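Local coordinates for LPP20 lipofamily protein (Helicobacter pylori R046Wa, PDB 4KZS) that is a secreted protein of unknown function from a human pathogen, possibly linked to the outer membrane and the Tol-Pal system, at residues S32-I44 with Y95-L107. Numbering follows the deposited sequence.
Sequences SKQKALADLVASI and YYTRVRINQNLFL
One face of the Phe-106 ring carries the CG2 methyl of Ile-44, which sits 4.0 Å from the ring centroid in a CH-pi contact offset toward the CE1 and CZ rim; Leu-80, from a loop, also touches this phenylalanine. The other branch of Ile-44 reaches the strand, its CD1 lying 4.0 Å from CG2 of Ile-101, so one side chain bridges strand 94-102 and the helix that follows it. One turn earlier in the helix, Leu-40 crosses Val-99 at a slant, CD2 to CG2 3.6 Å. At chi1 -64°, CG2 of Val-99 lies between the backbone N and the carbonyl carbon and is the methyl turned to the helix, where it also meets CB of Ala-36 at 4.2 Å. The apolar seam gives way to a polar end: OG of Ser-32 and OG1 of Thr-97 share a hydrogen bond of 2.7 Å, and the same Ser-32 OG bonds weakly to Gly-24 O. Thr-97, Val-99 and Ile-101, alternate strand residues, face Ser-32, Ala-36, Leu-40 and Ile-44, spaced one helical turn apart. In this two-layer alpha+beta arrangement, helix 29-53 packs along the middle strand, 94-102, of a three-stranded antiparallel sheet, between strands 19-26 and 84-91, the axes of helix 32-44 and strand 95-102 running at 36°; helix 103-121 leads onward.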
# COMPACT_ATOMS: atom_id res chain seq x y z
N SER A 32 -12.48 24.60 11.83
CA SER A 32 -12.72 24.23 13.19
C SER A 32 -13.02 22.74 13.24
O SER A 32 -12.29 21.98 13.90
CB SER A 32 -13.83 25.09 13.78
OG SER A 32 -14.10 24.72 15.10
N LYS A 33 -14.08 22.33 12.51
CA LYS A 33 -14.39 20.91 12.28
C LYS A 33 -13.13 20.09 12.09
O LYS A 33 -12.88 19.13 12.87
CB LYS A 33 -15.37 20.73 11.11
CG LYS A 33 -16.79 21.16 11.48
CD LYS A 33 -17.87 20.85 10.43
CE LYS A 33 -18.87 22.04 10.35
NZ LYS A 33 -20.13 21.88 9.54
N GLN A 34 -12.28 20.48 11.13
CA GLN A 34 -11.06 19.71 10.89
C GLN A 34 -10.12 19.65 12.08
O GLN A 34 -9.59 18.57 12.37
CB GLN A 34 -10.30 20.14 9.66
CG GLN A 34 -11.11 20.04 8.36
CD GLN A 34 -11.76 18.66 8.09
OE1 GLN A 34 -11.20 17.58 8.41
NE2 GLN A 34 -12.93 18.69 7.46
N LYS A 35 -9.94 20.76 12.80
CA LYS A 35 -8.97 20.76 13.93
C LYS A 35 -9.59 19.81 14.98
O LYS A 35 -8.87 19.05 15.61
CB LYS A 35 -8.56 22.19 14.45
CG LYS A 35 -7.51 22.32 15.62
CD LYS A 35 -7.60 23.64 16.51
CE LYS A 35 -7.00 23.57 17.96
NZ LYS A 35 -7.20 24.66 19.02
N ALA A 36 -10.92 19.77 15.09
CA ALA A 36 -11.54 18.97 16.14
C ALA A 36 -11.45 17.45 15.83
O ALA A 36 -11.18 16.66 16.73
CB ALA A 36 -12.97 19.42 16.36
N LEU A 37 -11.64 17.02 14.57
CA LEU A 37 -11.42 15.58 14.24
C LEU A 37 -10.00 15.17 14.50
O LEU A 37 -9.72 14.12 15.10
CB LEU A 37 -11.60 15.29 12.77
CG LEU A 37 -12.94 15.13 12.09
CD1 LEU A 37 -12.65 14.23 10.89
CD2 LEU A 37 -13.92 14.48 13.05
N ALA A 38 -9.08 15.96 13.94
CA ALA A 38 -7.68 15.66 14.12
C ALA A 38 -7.49 15.42 15.59
O ALA A 38 -7.01 14.35 16.01
CB ALA A 38 -6.85 16.83 13.67
N ASP A 39 -7.98 16.35 16.40
CA ASP A 39 -7.73 16.25 17.81
C ASP A 39 -8.40 15.03 18.39
O ASP A 39 -7.91 14.41 19.34
CB ASP A 39 -8.12 17.52 18.54
CG ASP A 39 -7.97 17.39 20.01
OD1 ASP A 39 -6.85 17.05 20.47
OD2 ASP A 39 -8.98 17.59 20.70
N LEU A 40 -9.52 14.65 17.78
CA LEU A 40 -10.25 13.43 18.20
C LEU A 40 -9.50 12.14 17.84
O LEU A 40 -9.41 11.24 18.70
CB LEU A 40 -11.68 13.42 17.61
CG LEU A 40 -12.30 12.05 17.57
CD1 LEU A 40 -12.32 11.49 18.97
CD2 LEU A 40 -13.71 12.23 17.14
N VAL A 41 -8.96 12.06 16.60
CA VAL A 41 -8.19 10.89 16.21
C VAL A 41 -7.00 10.78 17.11
O VAL A 41 -6.70 9.69 17.62
CB VAL A 41 -7.72 10.92 14.73
CG1 VAL A 41 -8.89 10.86 13.75
CG2 VAL A 41 -6.88 12.14 14.44
N ALA A 42 -6.34 11.93 17.32
CA ALA A 42 -5.12 12.03 18.15
C ALA A 42 -5.41 11.56 19.52
O ALA A 42 -4.58 10.92 20.16
CB ALA A 42 -4.61 13.46 18.21
N SER A 43 -6.61 11.86 19.98
CA SER A 43 -6.97 11.51 21.33
C SER A 43 -7.28 10.02 21.43
O SER A 43 -6.97 9.38 22.45
CB SER A 43 -8.16 12.37 21.77
OG SER A 43 -8.89 11.72 22.80
N ILE A 44 -7.92 9.46 20.39
CA ILE A 44 -8.18 8.03 20.35
C ILE A 44 -6.86 7.25 20.18
O ILE A 44 -6.69 6.21 20.83
CB ILE A 44 -9.11 7.64 19.22
CG1 ILE A 44 -10.45 8.39 19.29
CG2 ILE A 44 -9.39 6.15 19.29
CD1 ILE A 44 -11.21 8.24 17.99
N TYR A 95 -14.00 30.20 15.44
CA TYR A 95 -14.97 29.13 15.54
C TYR A 95 -14.44 28.03 16.44
O TYR A 95 -13.20 27.83 16.57
CB TYR A 95 -15.29 28.60 14.16
CG TYR A 95 -15.75 29.68 13.22
CD1 TYR A 95 -14.87 30.69 12.79
CD2 TYR A 95 -17.07 29.69 12.76
CE1 TYR A 95 -15.32 31.70 11.92
CE2 TYR A 95 -17.54 30.68 11.90
CZ TYR A 95 -16.66 31.67 11.49
OH TYR A 95 -17.18 32.62 10.64
N TYR A 96 -15.37 27.34 17.08
CA TYR A 96 -15.01 26.24 17.96
C TYR A 96 -15.95 25.11 17.61
O TYR A 96 -17.15 25.34 17.37
CB TYR A 96 -15.17 26.65 19.43
CG TYR A 96 -15.07 25.52 20.43
CD1 TYR A 96 -13.85 25.16 20.99
CD2 TYR A 96 -16.21 24.82 20.86
CE1 TYR A 96 -13.77 24.13 21.93
CE2 TYR A 96 -16.12 23.80 21.80
CZ TYR A 96 -14.90 23.47 22.32
OH TYR A 96 -14.83 22.48 23.22
N THR A 97 -15.41 23.90 17.61
CA THR A 97 -16.17 22.68 17.31
C THR A 97 -15.69 21.62 18.31
O THR A 97 -14.46 21.50 18.64
CB THR A 97 -15.93 22.19 15.86
OG1 THR A 97 -16.32 23.21 14.93
CG2 THR A 97 -16.75 20.98 15.53
N ARG A 98 -16.64 20.87 18.85
CA ARG A 98 -16.21 19.73 19.63
C ARG A 98 -16.99 18.50 19.15
O ARG A 98 -18.15 18.61 18.81
CB ARG A 98 -16.45 20.06 21.08
CG ARG A 98 -16.17 18.94 22.05
CD ARG A 98 -17.28 19.13 23.07
NE ARG A 98 -16.72 19.02 24.38
CZ ARG A 98 -17.42 18.94 25.49
NH1 ARG A 98 -18.74 19.05 25.48
NH2 ARG A 98 -16.76 18.81 26.61
N VAL A 99 -16.33 17.35 19.10
CA VAL A 99 -16.86 16.16 18.48
C VAL A 99 -16.56 15.04 19.39
O VAL A 99 -15.71 15.15 20.25
CB VAL A 99 -16.17 15.81 17.15
CG1 VAL A 99 -16.40 16.88 16.14
CG2 VAL A 99 -14.68 15.73 17.35
N ARG A 100 -17.32 13.96 19.25
CA ARG A 100 -17.10 12.77 20.03
C ARG A 100 -17.54 11.56 19.25
O ARG A 100 -18.23 11.66 18.19
CB ARG A 100 -17.89 12.84 21.30
CG ARG A 100 -19.38 12.87 21.08
CD ARG A 100 -20.07 12.86 22.42
NE ARG A 100 -21.50 12.60 22.28
CZ ARG A 100 -22.30 12.29 23.31
NH1 ARG A 100 -21.83 12.24 24.55
NH2 ARG A 100 -23.57 12.06 23.11
N ILE A 101 -17.16 10.39 19.75
CA ILE A 101 -17.58 9.15 19.11
C ILE A 101 -17.61 8.10 20.13
O ILE A 101 -16.76 8.08 21.01
CB ILE A 101 -16.61 8.69 18.03
CG1 ILE A 101 -17.20 7.51 17.27
CG2 ILE A 101 -15.21 8.36 18.61
CD1 ILE A 101 -16.58 7.30 15.88
N ASN A 102 -18.63 7.25 20.01
CA ASN A 102 -18.83 6.09 20.84
C ASN A 102 -17.66 5.11 20.71
O ASN A 102 -17.29 4.72 19.63
CB ASN A 102 -20.10 5.43 20.38
CG ASN A 102 -20.45 4.24 21.22
OD1 ASN A 102 -19.93 3.15 21.03
ND2 ASN A 102 -21.35 4.45 22.17
N GLN A 103 -17.06 4.72 21.80
CA GLN A 103 -15.96 3.78 21.70
C GLN A 103 -16.33 2.53 20.97
O GLN A 103 -15.55 2.06 20.13
CB GLN A 103 -15.41 3.44 23.07
CG GLN A 103 -14.40 4.48 23.49
CD GLN A 103 -13.66 4.10 24.74
OE1 GLN A 103 -14.18 4.28 25.86
NE2 GLN A 103 -12.44 3.59 24.57
N ASN A 104 -17.52 2.00 21.23
CA ASN A 104 -17.90 0.78 20.55
C ASN A 104 -18.17 0.97 19.05
O ASN A 104 -17.74 0.16 18.23
CB ASN A 104 -19.02 0.04 21.31
CG ASN A 104 -18.55 -0.45 22.69
OD1 ASN A 104 -17.44 -1.00 22.82
ND2 ASN A 104 -19.38 -0.24 23.73
N LEU A 105 -18.85 2.04 18.69
CA LEU A 105 -19.01 2.35 17.28
C LEU A 105 -17.66 2.60 16.61
O LEU A 105 -17.49 2.34 15.40
CB LEU A 105 -19.87 3.59 17.13
CG LEU A 105 -21.35 3.21 17.06
CD1 LEU A 105 -22.21 4.45 16.99
CD2 LEU A 105 -21.47 2.43 15.74
N PHE A 106 -16.69 3.08 17.37
CA PHE A 106 -15.42 3.29 16.81
C PHE A 106 -14.81 1.94 16.47
O PHE A 106 -14.28 1.80 15.40
CB PHE A 106 -14.50 4.06 17.76
CG PHE A 106 -13.07 3.98 17.35
CD1 PHE A 106 -12.18 3.24 18.09
CD2 PHE A 106 -12.63 4.63 16.22
CE1 PHE A 106 -10.80 3.16 17.72
CE2 PHE A 106 -11.29 4.54 15.82
CZ PHE A 106 -10.37 3.77 16.56
N LEU A 107 -14.89 0.97 17.38
CA LEU A 107 -14.31 -0.34 17.10
C LEU A 107 -15.04 -1.04 15.97
O LEU A 107 -14.39 -1.69 15.17
CB LEU A 107 -14.35 -1.28 18.31
CG LEU A 107 -13.52 -0.81 19.48
CD1 LEU A 107 -13.82 -1.64 20.72
CD2 LEU A 107 -12.04 -0.86 19.09